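Local coordinates for protein L-cysteine S-thiosulfotransferase subunit SoxA (Paracoccus denitrificans, PDB 2C1D) that forms, with its partner SoxX, a heme enzyme that joins thiosulfate to a carrier cysteine of SoxY in a heterodisulfide bond, passing the electrons to cytochrome c, at residues Ile35-His40 with Gln201-Pro206; Glu167-Arg172 with Ser179-His184; Cys183-Ala188 with Ala249-Gly254. All coordinates share one frame; numbering follows the deposited sequence.

Contact 1: Ile35-His40 with Gln201-Pro206; sequences IYSGWH and QINGFP. With HEC (heme c), chain J.
Gln201 reaches across to the end of strand 35-36, an outermost strand, within this chain, of a small antiparallel sheet. Its loop belongs to the second cytochrome c domain of SoxA, and both segments contribute to the heme c pocket there. Gln201 CB lies 4.2 Å from Tyr36 O. CG, set beside the backbone N by a chi1 of -53°, comes closer and rests 3.2 Å from the same Tyr36 O, a carbon against a carbonyl oxygen. The chain then bends at chi2 (-82°): CD is again 4.2 Å from Tyr36 O, and the amide is carried over to Ile35, the two side chains crossing at about a right angle. There NE2 sits 3.7 Å from Ile35 CG2; it is hydrogen-bonded to Gln199 OE1, which also receives the backbone N of Tyr36, and weakly to Arg251 O. Further along, Ser37 CA and CB pack loosely against the Asn203 side chain, in the type I turn from Ile202 to Phe205. Ser37 OG accepts from Trp39 N in an ST turn and is also bonded to Glu258. At the heme, Ile202 CG2 is 3.4 Å from the methyl CMA, CAA lies at the edge of the Phe205 ring, in its plane, and Gly38 CA lies 3.4 Å from the propionate oxygen O1A.

Contact 2: Glu167-Arg172 with Ser179-His184; sequences EIYYTR and SCANCH. With HEC (heme c), chain J.
Cys180 CB sits almost squarely over the face of the Tyr169 ring, 3.3 Å from its centroid and 12° off the normal, a CH-pi contact inside the CXXCH heme-binding motif of a cytochrome c domain. Its SG lies obliquely to the same ring, at 4.1 Å from the centroid, and is bonded covalently to heme CAB. Cys183 is, by similarity, the motif's second heme-linking cysteine. His184, its last residue, completes the first shell: NE2 binds the iron at 2.0 Å, while Tyr169 OH packs against His184 CB. A chi1 of -160° lays the Tyr169 ring along the short helix 180-184, and Ala181 CB fills in beside it, 3.5 Å from Tyr170 CE2.

Outside this shell the backbone takes over. Ala181 N makes a weak hydrogen bond to Tyr169 O, and a water links Ile168 O, Thr171 O and Cys180 N. Ser179 is the N-cap of helix 180-184, its OG accepting from Asn182 N. Arg172 crosses Asn182 at about a right angle; its guanidinium is held by Glu177 O and by backbone carbonyls of Gly88 and Thr89 of the SoxX chain, so this side of the contact meets the partner subunit. The His184 imidazole is held in rotation by its ND1 bond to Ser198 O. At the hydroxyl end of Tyr169, a second water lies 2.8 Å from its OH and bonds weakly to His184 O.

Contact 3: Cys183-Ala188 with Ala249-Gly254; sequences CHEDNA and ASRGNG. With HEC (heme c), chain J.
Glu185 and Arg251 meet in a salt bridge that joins the residue right after the CXXCH motif to the end of helix 239-251. Arg251 NH2 donates to Glu185 OE2 at 3.0 Å, with an angle of 156° at the hydrogen. The carboxylate and guanidinium are nearly coplanar, 8° apart, yet only one N-H serves this bridge: OE2 offers its anti lone pair, and NH1 stays 3.7 Å from that same OE2. Glu185 reaches out with CG anti to the backbone N (chi1 -176°) and an extended chain, whereas Arg251 bends at chi3 to present its edge.

This polar tip is the close part of the contact. The backbones stand well apart, 10.7 Å between the CA atoms of Glu185 and Arg251, and part of the distance is spanned by the water beside Tyr169 OH, which accepts from Arg251 NH2 at 2.8 Å. Glu185 is partly exposed, while Arg251 is buried. Tyr170 OH is hydrogen-bonded to both Glu185 OE2 and Arg251 NH1, which probably helps hold the charged pair in place. The bridge thus lies where three helices come together, with helix 159-170 supplying Tyr170 and the Tyr169 side chain packed on Arg251 between helices 180-184 and 239-251.

All three contacts touch one heme c, contacts 2 and 3 from its His184 side, contact 1 at its propionates. Contacts 1 and 2 are largely buried, contact 3 only partly so. Contact 2 carries the covalent and iron bonds and relies on aromatic packing; contact 1 lines the propionate side with carbon-to-oxygen packing; contact 3 is a single charged bridge with a water. Contacts 2 and 3 share Cys183, His184 and helix 180-184, and Ala181 O, 2.8 Å from Asp186 N, probably bonds one to the other. Contact 1 touches contact 3 instead, Gln201 OE1 packing 3.3 Å from Gly252 N, but remains about 6 Å from contact 2 at the nearest atoms.

Contact 1: Ile35-His40 with Gln201-Pro206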
loop_
_atom_site.group_PDB
_atom_site.type_symbol
_atom_site.label_atom_id
_atom_site.label_comp_id
_atom_site.label_asym_id
_atom_site.label_seq_id
_atom_site.Cartn_x
_atom_site.Cartn_y
_atom_site.Cartn_z
ATOM N N ILE A 35 15.125 2.023 -8.480
ATOM C CA ILE A 35 14.025 2.490 -7.635
ATOM C C ILE A 35 13.478 3.806 -8.144
ATOM O O ILE A 35 14.223 4.608 -8.716
ATOM C CB ILE A 35 14.427 2.592 -6.159
ATOM C CG1 ILE A 35 15.683 3.447 -5.968
ATOM C CG2 ILE A 35 14.579 1.184 -5.571
ATOM C CD1 ILE A 35 15.929 3.815 -4.521
ATOM N N TYR A 36 12.171 3.997 -7.925
ATOM C CA TYR A 36 11.408 5.100 -8.475
ATOM C C TYR A 36 10.486 5.660 -7.405
ATOM O O TYR A 36 9.889 4.917 -6.628
ATOM C CB TYR A 36 10.481 4.641 -9.615
ATOM C CG TYR A 36 11.167 4.101 -10.866
ATOM C CD1 TYR A 36 11.413 2.739 -11.005
ATOM C CD2 TYR A 36 11.528 4.942 -11.907
ATOM C CE1 TYR A 36 12.053 2.221 -12.168
ATOM C CE2 TYR A 36 12.154 4.438 -13.074
ATOM C CZ TYR A 36 12.415 3.085 -13.188
ATOM O OH TYR A 36 13.023 2.587 -14.323
ATOM N N SER A 37 10.330 6.964 -7.414
ATOM C CA SER A 37 9.226 7.593 -6.710
ATOM C C SER A 37 7.919 7.160 -7.352
ATOM O O SER A 37 7.868 6.914 -8.565
ATOM C CB SER A 37 9.345 9.106 -6.848
ATOM O OG SER A 37 8.151 9.764 -6.504
ATOM N N GLY A 38 6.875 7.092 -6.535
ATOM C CA GLY A 38 5.504 6.940 -6.996
ATOM C C GLY A 38 5.008 7.983 -7.979
ATOM O O GLY A 38 4.071 7.726 -8.724
ATOM N N TRP A 39 5.639 9.161 -7.991
ATOM C CA TRP A 39 5.373 10.194 -8.981
ATOM C C TRP A 39 5.458 9.672 -10.423
ATOM O O TRP A 39 4.639 10.051 -11.277
ATOM C CB TRP A 39 6.364 11.333 -8.776
ATOM C CG TRP A 39 6.185 12.545 -9.605
ATOM C CD1 TRP A 39 5.354 13.610 -9.362
ATOM C CD2 TRP A 39 6.917 12.875 -10.787
ATOM N NE1 TRP A 39 5.523 14.572 -10.330
ATOM C CE2 TRP A 39 6.480 14.153 -11.213
ATOM C CE3 TRP A 39 7.908 12.236 -11.517
ATOM C CZ2 TRP A 39 6.979 14.782 -12.370
ATOM C CZ3 TRP A 39 8.422 12.875 -12.678
ATOM C CH2 TRP A 39 7.948 14.138 -13.074
ATOM N N HIS A 40 6.422 8.802 -10.674
ATOM C CA HIS A 40 6.632 8.237 -12.000
ATOM C C HIS A 40 5.470 7.396 -12.510
ATOM O O HIS A 40 5.365 7.187 -13.705
ATOM C CB HIS A 40 7.926 7.392 -12.052
ATOM C CG HIS A 40 9.140 8.194 -12.372
ATOM N ND1 HIS A 40 9.437 8.614 -13.652
ATOM C CD2 HIS A 40 10.110 8.699 -11.573
ATOM C CE1 HIS A 40 10.539 9.343 -13.628
ATOM N NE2 HIS A 40 10.966 9.418 -12.381
ATOM N N GLN A 201 6.796 3.335 -2.376
ATOM C CA GLN A 201 7.800 4.092 -1.648
ATOM C C GLN A 201 7.126 5.171 -0.794
ATOM O O GLN A 201 6.026 5.624 -1.119
ATOM C CB GLN A 201 8.822 4.712 -2.611
ATOM C CG GLN A 201 9.504 3.726 -3.630
ATOM C CD GLN A 201 10.675 2.949 -3.048
ATOM O OE1 GLN A 201 10.837 2.914 -1.831
ATOM N NE2 GLN A 201 11.503 2.314 -3.921
ATOM N N ILE A 202 7.808 5.577 0.270
ATOM C CA ILE A 202 7.331 6.621 1.180
ATOM C C ILE A 202 8.234 7.850 1.210
ATOM O O ILE A 202 8.066 8.706 2.063
ATOM C CB ILE A 202 7.076 6.088 2.634
ATOM C CG1 ILE A 202 8.348 5.600 3.321
ATOM C CG2 ILE A 202 6.055 4.965 2.618
ATOM C CD1 ILE A 202 8.125 5.272 4.783
ATOM N N ASN A 203 9.142 7.981 0.242
ATOM C CA ASN A 203 9.978 9.180 0.161
ATOM C C ASN A 203 9.179 10.463 -0.095
ATOM O O ASN A 203 9.701 11.556 0.104
ATOM C CB ASN A 203 11.049 9.049 -0.921
ATOM C CG ASN A 203 10.477 9.142 -2.317
ATOM O OD1 ASN A 203 10.804 10.073 -3.110
ATOM N ND2 ASN A 203 9.636 8.197 -2.650
ATOM N N GLY A 204 7.941 10.318 -0.544
ATOM C CA GLY A 204 7.067 11.434 -0.861
ATOM C C GLY A 204 6.089 11.836 0.246
ATOM O O GLY A 204 5.369 12.820 0.094
ATOM N N PHE A 205 6.052 11.092 1.352
ATOM C CA PHE A 205 5.111 11.383 2.442
ATOM C C PHE A 205 5.653 12.502 3.339
ATOM O O PHE A 205 6.869 12.698 3.411
ATOM C CB PHE A 205 4.823 10.111 3.264
ATOM C CG PHE A 205 3.801 9.204 2.621
ATOM C CD1 PHE A 205 4.156 8.385 1.573
ATOM C CD2 PHE A 205 2.504 9.156 3.080
ATOM C CE1 PHE A 205 3.234 7.552 0.963
ATOM C CE2 PHE A 205 1.560 8.334 2.473
ATOM C CZ PHE A 205 1.955 7.513 1.393
ATOM N N PRO A 206 4.790 13.263 4.012
ATOM C CA PRO A 206 3.332 13.186 3.900
ATOM C C PRO A 206 2.791 13.617 2.522
ATOM O O PRO A 206 3.387 14.454 1.834
ATOM C CB PRO A 206 2.829 14.171 4.997
ATOM C CG PRO A 206 4.020 14.528 5.823
ATOM C CD PRO A 206 5.228 14.289 4.974
HETATM FE FE HEC J . 0.283 -0.552 -1.284
HETATM C CHA HEC J . -0.033 2.557 -2.667
HETATM C CHB HEC J . 2.708 0.729 0.833
HETATM C CHC HEC J . 0.531 -3.563 0.222
HETATM C CHD HEC J . -1.710 -1.906 -3.678
HETATM N NA HEC J . 1.181 1.323 -0.984
HETATM C C1A HEC J . 0.890 2.463 -1.674
HETATM C C2A HEC J . 1.736 3.517 -1.182
HETATM C C3A HEC J . 2.497 2.993 -0.197
HETATM C C4A HEC J . 2.162 1.603 -0.066
HETATM C CMA HEC J . 3.543 3.701 0.660
HETATM C CAA HEC J . 1.759 4.980 -1.689
HETATM C CBA HEC J . 2.947 5.153 -2.653
HETATM C CGA HEC J . 3.067 6.596 -3.129
HETATM O O1A HEC J . 3.995 6.873 -3.923
HETATM O O2A HEC J . 2.226 7.473 -2.739
HETATM N NB HEC J . 1.382 -1.263 0.206
HETATM C C1B HEC J . 2.292 -0.580 0.998
HETATM C C2B HEC J . 2.696 -1.436 2.069
HETATM C C3B HEC J . 2.117 -2.619 1.898
HETATM C C4B HEC J . 1.260 -2.521 0.750
HETATM C CMB HEC J . 3.723 -1.056 3.138
HETATM C CAB HEC J . 2.269 -3.854 2.813
HETATM C CBB HEC J . 1.853 -3.578 4.087
HETATM N NC HEC J . -0.457 -2.419 -1.673
HETATM C C1C HEC J . -0.207 -3.532 -0.933
HETATM C C2C HEC J . -0.940 -4.649 -1.498
HETATM C C3C HEC J . -1.569 -4.195 -2.599
HETATM C C4C HEC J . -1.250 -2.777 -2.707
HETATM C CMC HEC J . -0.891 -6.061 -0.874
HETATM C CAC HEC J . -2.488 -4.889 -3.663
HETATM C CBC HEC J . -3.443 -5.785 -3.377
HETATM N ND HEC J . -0.701 0.186 -2.867
HETATM C C1D HEC J . -1.491 -0.565 -3.741
HETATM C C2D HEC J . -2.072 0.305 -4.744
HETATM C C3D HEC J . -1.558 1.685 -4.415
HETATM C C4D HEC J . -0.721 1.517 -3.249
HETATM C CMD HEC J . -3.013 -0.067 -5.905
HETATM C CAD HEC J . -1.818 3.000 -5.188
HETATM C CBD HEC J . -0.922 2.996 -6.441
HETATM C CGD HEC J . 0.548 3.172 -6.113
HETATM O O1D HEC J . 1.302 2.189 -5.941
HETATM O O2D HEC J . 1.024 4.306 -6.020
#

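Contact 2: Glu167-Arg172 with Ser179-His184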
loop_
_atom_site.group_PDB
_atom_site.type_symbol
_atom_site.label_atom_id
_atom_site.label_comp_id
_atom_site.label_asym_id
_atom_site.label_seq_id
_atom_site.Cartn_x
_atom_site.Cartn_y
_atom_site.Cartn_z
ATOM N N GLU A 167 10.264 -8.506 7.705
ATOM C CA GLU A 167 9.379 -9.666 7.831
ATOM C C GLU A 167 7.908 -9.303 7.506
ATOM O O GLU A 167 7.231 -10.032 6.788
ATOM C CB GLU A 167 9.517 -10.287 9.237
ATOM C CG GLU A 167 8.990 -11.711 9.350
ATOM C CD GLU A 167 8.668 -12.137 10.773
ATOM O OE1 GLU A 167 9.137 -11.488 11.749
ATOM O OE2 GLU A 167 7.924 -13.140 10.916
ATOM N N ILE A 168 7.440 -8.177 8.038
ATOM C CA ILE A 168 6.082 -7.681 7.785
ATOM C C ILE A 168 5.903 -7.461 6.286
ATOM O O ILE A 168 4.911 -7.902 5.725
ATOM C CB ILE A 168 5.814 -6.361 8.608
ATOM C CG1 ILE A 168 5.876 -6.675 10.100
ATOM C CG2 ILE A 168 4.471 -5.679 8.224
ATOM C CD1 ILE A 168 5.846 -5.464 11.011
ATOM N N TYR A 169 6.896 -6.828 5.639
ATOM C CA TYR A 169 6.832 -6.459 4.220
ATOM C C TYR A 169 6.550 -7.651 3.312
ATOM O O TYR A 169 5.812 -7.527 2.326
ATOM C CB TYR A 169 8.140 -5.771 3.744
ATOM C CG TYR A 169 7.936 -4.969 2.470
ATOM C CD1 TYR A 169 7.429 -3.694 2.528
ATOM C CD2 TYR A 169 8.212 -5.510 1.215
ATOM C CE1 TYR A 169 7.193 -2.954 1.393
ATOM C CE2 TYR A 169 7.973 -4.769 0.043
ATOM C CZ TYR A 169 7.444 -3.485 0.149
ATOM O OH TYR A 169 7.194 -2.715 -0.970
ATOM N N TYR A 170 7.119 -8.799 3.678
ATOM C CA TYR A 170 6.998 -10.030 2.902
ATOM C C TYR A 170 5.969 -11.028 3.458
ATOM O O TYR A 170 5.804 -12.095 2.906
ATOM C CB TYR A 170 8.379 -10.688 2.809
ATOM C CG TYR A 170 9.296 -9.888 1.920
ATOM C CD1 TYR A 170 10.138 -8.924 2.441
ATOM C CD2 TYR A 170 9.272 -10.071 0.550
ATOM C CE1 TYR A 170 10.968 -8.169 1.606
ATOM C CE2 TYR A 170 10.071 -9.321 -0.287
ATOM C CZ TYR A 170 10.916 -8.372 0.243
ATOM O OH TYR A 170 11.710 -7.652 -0.608
ATOM N N THR A 171 5.268 -10.677 4.528
ATOM C CA THR A 171 4.229 -11.566 5.089
ATOM C C THR A 171 2.947 -11.421 4.316
ATOM O O THR A 171 2.494 -10.307 4.046
ATOM C CB THR A 171 4.005 -11.268 6.575
ATOM O OG1 THR A 171 5.170 -11.639 7.300
ATOM C CG2 THR A 171 2.899 -12.181 7.191
ATOM N N ARG A 172 2.345 -12.548 3.953
ATOM C CA ARG A 172 1.188 -12.508 3.080
ATOM C C ARG A 172 -0.032 -12.543 3.962
ATOM O O ARG A 172 -0.427 -13.606 4.437
ATOM C CB ARG A 172 1.209 -13.671 2.104
ATOM C CG ARG A 172 2.378 -13.580 1.131
ATOM C CD ARG A 172 2.464 -14.705 0.166
ATOM N NE ARG A 172 1.358 -14.634 -0.777
ATOM C CZ ARG A 172 1.328 -15.207 -1.949
ATOM N NH1 ARG A 172 2.371 -15.922 -2.395
ATOM N NH2 ARG A 172 0.247 -15.054 -2.705
ATOM N N SER A 179 1.152 -9.799 0.403
ATOM C CA SER A 179 2.178 -9.029 1.078
ATOM C C SER A 179 2.420 -7.771 0.287
ATOM O O SER A 179 2.080 -7.708 -0.890
ATOM C CB SER A 179 3.487 -9.784 1.110
ATOM O OG SER A 179 3.991 -9.830 -0.223
ATOM N N CYS A 180 3.010 -6.784 0.953
ATOM C CA CYS A 180 3.485 -5.559 0.315
ATOM C C CYS A 180 4.221 -5.874 -0.979
ATOM O O CYS A 180 3.948 -5.292 -2.044
ATOM C CB CYS A 180 4.447 -4.812 1.231
ATOM S SG CYS A 180 3.901 -4.552 2.922
ATOM N N ALA A 181 5.129 -6.832 -0.880
ATOM C CA ALA A 181 5.948 -7.252 -2.002
ATOM C C ALA A 181 5.175 -7.860 -3.167
ATOM O O ALA A 181 5.540 -7.621 -4.316
ATOM C CB ALA A 181 7.020 -8.201 -1.527
ATOM N N ASN A 182 4.099 -8.617 -2.909
ATOM C CA ASN A 182 3.301 -9.157 -4.006
ATOM C C ASN A 182 2.834 -8.060 -4.965
ATOM O O ASN A 182 2.837 -8.252 -6.159
ATOM C CB ASN A 182 2.051 -9.902 -3.503
ATOM C CG ASN A 182 2.368 -11.269 -2.954
ATOM O OD1 ASN A 182 3.170 -12.019 -3.530
ATOM N ND2 ASN A 182 1.792 -11.588 -1.834
ATOM N N CYS A 183 2.380 -6.931 -4.425
ATOM C CA CYS A 183 1.909 -5.827 -5.242
ATOM C C CYS A 183 3.008 -4.860 -5.690
ATOM O O CYS A 183 3.147 -4.597 -6.893
ATOM C CB CYS A 183 0.818 -5.081 -4.501
ATOM S SG CYS A 183 -0.645 -6.113 -4.334
ATOM N N HIS A 184 3.803 -4.380 -4.736
ATOM C CA HIS A 184 4.787 -3.320 -4.966
ATOM C C HIS A 184 6.151 -3.777 -5.477
ATOM O O HIS A 184 6.896 -2.970 -6.032
ATOM C CB HIS A 184 4.954 -2.505 -3.711
ATOM C CG HIS A 184 3.710 -1.761 -3.373
ATOM N ND1 HIS A 184 3.053 -0.994 -4.305
ATOM C CD2 HIS A 184 2.974 -1.698 -2.242
ATOM C CE1 HIS A 184 1.968 -0.479 -3.757
ATOM N NE2 HIS A 184 1.885 -0.909 -2.511
HETATM FE FE HEC J . 0.283 -0.552 -1.284
HETATM C CHA HEC J . -0.033 2.557 -2.667
HETATM C CHB HEC J . 2.708 0.729 0.833
HETATM C CHC HEC J . 0.531 -3.563 0.222
HETATM C CHD HEC J . -1.710 -1.906 -3.678
HETATM N NA HEC J . 1.181 1.323 -0.984
HETATM C C1A HEC J . 0.890 2.463 -1.674
HETATM C C2A HEC J . 1.736 3.517 -1.182
HETATM C C3A HEC J . 2.497 2.993 -0.197
HETATM C C4A HEC J . 2.162 1.603 -0.066
HETATM C CMA HEC J . 3.543 3.701 0.660
HETATM C CAA HEC J . 1.759 4.980 -1.689
HETATM C CBA HEC J . 2.947 5.153 -2.653
HETATM C CGA HEC J . 3.067 6.596 -3.129
HETATM O O1A HEC J . 3.995 6.873 -3.923
HETATM O O2A HEC J . 2.226 7.473 -2.739
HETATM N NB HEC J . 1.382 -1.263 0.206
HETATM C C1B HEC J . 2.292 -0.580 0.998
HETATM C C2B HEC J . 2.696 -1.436 2.069
HETATM C C3B HEC J . 2.117 -2.619 1.898
HETATM C C4B HEC J . 1.260 -2.521 0.750
HETATM C CMB HEC J . 3.723 -1.056 3.138
HETATM C CAB HEC J . 2.269 -3.854 2.813
HETATM C CBB HEC J . 1.853 -3.578 4.087
HETATM N NC HEC J . -0.457 -2.419 -1.673
HETATM C C1C HEC J . -0.207 -3.532 -0.933
HETATM C C2C HEC J . -0.940 -4.649 -1.498
HETATM C C3C HEC J . -1.569 -4.195 -2.599
HETATM C C4C HEC J . -1.250 -2.777 -2.707
HETATM C CMC HEC J . -0.891 -6.061 -0.874
HETATM C CAC HEC J . -2.488 -4.889 -3.663
HETATM C CBC HEC J . -3.443 -5.785 -3.377
HETATM N ND HEC J . -0.701 0.186 -2.867
HETATM C C1D HEC J . -1.491 -0.565 -3.741
HETATM C C2D HEC J . -2.072 0.305 -4.744
HETATM C C3D HEC J . -1.558 1.685 -4.415
HETATM C C4D HEC J . -0.721 1.517 -3.249
HETATM C CMD HEC J . -3.013 -0.067 -5.905
HETATM C CAD HEC J . -1.818 3.000 -5.188
HETATM C CBD HEC J . -0.922 2.996 -6.441
HETATM C CGD HEC J . 0.548 3.172 -6.113
HETATM O O1D HEC J . 1.302 2.189 -5.941
HETATM O O2D HEC J . 1.024 4.306 -6.020
HETATM O O HOH W 1 2.837 -7.657 3.952
HETATM O O HOH W 2 8.587 -2.528 -3.447
HETATM O O HOH W 3 5.534 -12.028 -0.457
#

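Contact 3: Cys183-Ala188 with Ala249-Gly254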
loop_
_atom_site.group_PDB
_atom_site.type_symbol
_atom_site.label_atom_id
_atom_site.label_comp_id
_atom_site.label_asym_id
_atom_site.label_seq_id
_atom_site.Cartn_x
_atom_site.Cartn_y
_atom_site.Cartn_z
ATOM N N CYS A 183 2.380 -6.931 -4.425
ATOM C CA CYS A 183 1.909 -5.827 -5.242
ATOM C C CYS A 183 3.008 -4.860 -5.690
ATOM O O CYS A 183 3.147 -4.597 -6.893
ATOM C CB CYS A 183 0.818 -5.081 -4.501
ATOM S SG CYS A 183 -0.645 -6.113 -4.334
ATOM N N HIS A 184 3.803 -4.380 -4.736
ATOM C CA HIS A 184 4.787 -3.320 -4.966
ATOM C C HIS A 184 6.151 -3.777 -5.477
ATOM O O HIS A 184 6.896 -2.970 -6.032
ATOM C CB HIS A 184 4.954 -2.505 -3.711
ATOM C CG HIS A 184 3.710 -1.761 -3.373
ATOM N ND1 HIS A 184 3.053 -0.994 -4.305
ATOM C CD2 HIS A 184 2.974 -1.698 -2.242
ATOM C CE1 HIS A 184 1.968 -0.479 -3.757
ATOM N NE2 HIS A 184 1.885 -0.909 -2.511
ATOM N N GLU A 185 6.463 -5.055 -5.298
ATOM C CA GLU A 185 7.721 -5.600 -5.805
ATOM C C GLU A 185 7.456 -6.447 -7.061
ATOM O O GLU A 185 7.986 -6.155 -8.147
ATOM C CB GLU A 185 8.438 -6.367 -4.687
ATOM C CG GLU A 185 9.818 -6.905 -5.043
ATOM C CD GLU A 185 10.515 -7.533 -3.848
ATOM O OE1 GLU A 185 10.796 -8.747 -3.909
ATOM O OE2 GLU A 185 10.768 -6.833 -2.839
ATOM N N ASP A 186 6.579 -7.450 -6.950
ATOM C CA ASP A 186 6.336 -8.362 -8.077
ATOM C C ASP A 186 5.578 -7.709 -9.197
ATOM O O ASP A 186 5.685 -8.146 -10.336
ATOM C CB ASP A 186 5.537 -9.597 -7.636
ATOM C CG ASP A 186 6.297 -10.477 -6.680
ATOM O OD1 ASP A 186 7.538 -10.304 -6.522
ATOM O OD2 ASP A 186 5.719 -11.365 -6.021
ATOM N N ASN A 187 4.780 -6.686 -8.892
ATOM C CA ASN A 187 3.856 -6.148 -9.876
ATOM C C ASN A 187 3.930 -4.636 -10.133
ATOM O O ASN A 187 3.017 -4.077 -10.731
ATOM C CB ASN A 187 2.421 -6.560 -9.535
ATOM C CG ASN A 187 2.140 -7.999 -9.872
ATOM O OD1 ASN A 187 2.037 -8.357 -11.048
ATOM N ND2 ASN A 187 2.056 -8.843 -8.850
ATOM N N ALA A 188 5.020 -4.003 -9.721
ATOM C CA ALA A 188 5.265 -2.594 -10.018
ATOM C C ALA A 188 5.260 -2.422 -11.516
ATOM O O ALA A 188 5.877 -3.216 -12.225
ATOM C CB ALA A 188 6.602 -2.151 -9.449
ATOM N N ALA A 249 10.955 3.009 4.356
ATOM C CA ALA A 249 11.767 4.190 4.105
ATOM C C ALA A 249 13.111 3.864 3.427
ATOM O O ALA A 249 13.528 4.546 2.495
ATOM C CB ALA A 249 12.018 4.960 5.404
ATOM N N SER A 250 13.782 2.841 3.935
ATOM C CA SER A 250 15.110 2.454 3.472
ATOM C C SER A 250 15.060 1.880 2.068
ATOM O O SER A 250 16.056 1.948 1.359
ATOM C CB SER A 250 15.776 1.475 4.450
ATOM O OG SER A 250 15.230 0.167 4.359
ATOM N N ARG A 251 13.915 1.324 1.637
ATOM C CA ARG A 251 13.774 0.862 0.261
ATOM C C ARG A 251 13.887 2.006 -0.756
ATOM O O ARG A 251 14.162 1.769 -1.929
ATOM C CB ARG A 251 12.469 0.093 0.035
ATOM C CG ARG A 251 12.379 -1.236 0.803
ATOM C CD ARG A 251 10.983 -1.841 0.754
ATOM N NE ARG A 251 10.680 -2.360 -0.562
ATOM C CZ ARG A 251 11.036 -3.567 -0.989
ATOM N NH1 ARG A 251 11.678 -4.417 -0.189
ATOM N NH2 ARG A 251 10.694 -3.945 -2.211
ATOM N N GLY A 252 13.698 3.240 -0.309
ATOM C CA GLY A 252 13.889 4.391 -1.176
ATOM C C GLY A 252 15.124 5.208 -0.878
ATOM O O GLY A 252 15.209 6.352 -1.313
ATOM N N ASN A 253 16.087 4.650 -0.147
ATOM C CA ASN A 253 17.372 5.326 0.089
ATOM C C ASN A 253 17.996 5.746 -1.234
ATOM O O ASN A 253 18.147 4.912 -2.153
ATOM C CB ASN A 253 18.338 4.400 0.834
ATOM C CG ASN A 253 18.176 4.465 2.327
ATOM O OD1 ASN A 253 17.497 5.354 2.844
ATOM N ND2 ASN A 253 18.838 3.545 3.041
ATOM N N GLY A 254 18.317 7.035 -1.352
ATOM C CA GLY A 254 18.881 7.592 -2.575
ATOM C C GLY A 254 17.905 8.483 -3.314
ATOM O O GLY A 254 18.304 9.461 -3.948
HETATM FE FE HEC J . 0.283 -0.552 -1.284
HETATM C CHA HEC J . -0.033 2.557 -2.667
HETATM C CHB HEC J . 2.708 0.729 0.833
HETATM C CHC HEC J . 0.531 -3.563 0.222
HETATM C CHD HEC J . -1.710 -1.906 -3.678
HETATM N NA HEC J . 1.181 1.323 -0.984
HETATM C C1A HEC J . 0.890 2.463 -1.674
HETATM C C2A HEC J . 1.736 3.517 -1.182
HETATM C C3A HEC J . 2.497 2.993 -0.197
HETATM C C4A HEC J . 2.162 1.603 -0.066
HETATM C CMA HEC J . 3.543 3.701 0.660
HETATM C CAA HEC J . 1.759 4.980 -1.689
HETATM C CBA HEC J . 2.947 5.153 -2.653
HETATM C CGA HEC J . 3.067 6.596 -3.129
HETATM O O1A HEC J . 3.995 6.873 -3.923
HETATM O O2A HEC J . 2.226 7.473 -2.739
HETATM N NB HEC J . 1.382 -1.263 0.206
HETATM C C1B HEC J . 2.292 -0.580 0.998
HETATM C C2B HEC J . 2.696 -1.436 2.069
HETATM C C3B HEC J . 2.117 -2.619 1.898
HETATM C C4B HEC J . 1.260 -2.521 0.750
HETATM C CMB HEC J . 3.723 -1.056 3.138
HETATM C CAB HEC J . 2.269 -3.854 2.813
HETATM C CBB HEC J . 1.853 -3.578 4.087
HETATM N NC HEC J . -0.457 -2.419 -1.673
HETATM C C1C HEC J . -0.207 -3.532 -0.933
HETATM C C2C HEC J . -0.940 -4.649 -1.498
HETATM C C3C HEC J . -1.569 -4.195 -2.599
HETATM C C4C HEC J . -1.250 -2.777 -2.707
HETATM C CMC HEC J . -0.891 -6.061 -0.874
HETATM C CAC HEC J . -2.488 -4.889 -3.663
HETATM C CBC HEC J . -3.443 -5.785 -3.377
HETATM N ND HEC J . -0.701 0.186 -2.867
HETATM C C1D HEC J . -1.491 -0.565 -3.741
HETATM C C2D HEC J . -2.072 0.305 -4.744
HETATM C C3D HEC J . -1.558 1.685 -4.415
HETATM C C4D HEC J . -0.721 1.517 -3.249
HETATM C CMD HEC J . -3.013 -0.067 -5.905
HETATM C CAD HEC J . -1.818 3.000 -5.188
HETATM C CBD HEC J . -0.922 2.996 -6.441
HETATM C CGD HEC J . 0.548 3.172 -6.113
HETATM O O1D HEC J . 1.302 2.189 -5.941
HETATM O O2D HEC J . 1.024 4.306 -6.020
HETATM O O HOH W 2 8.587 -2.528 -3.447
#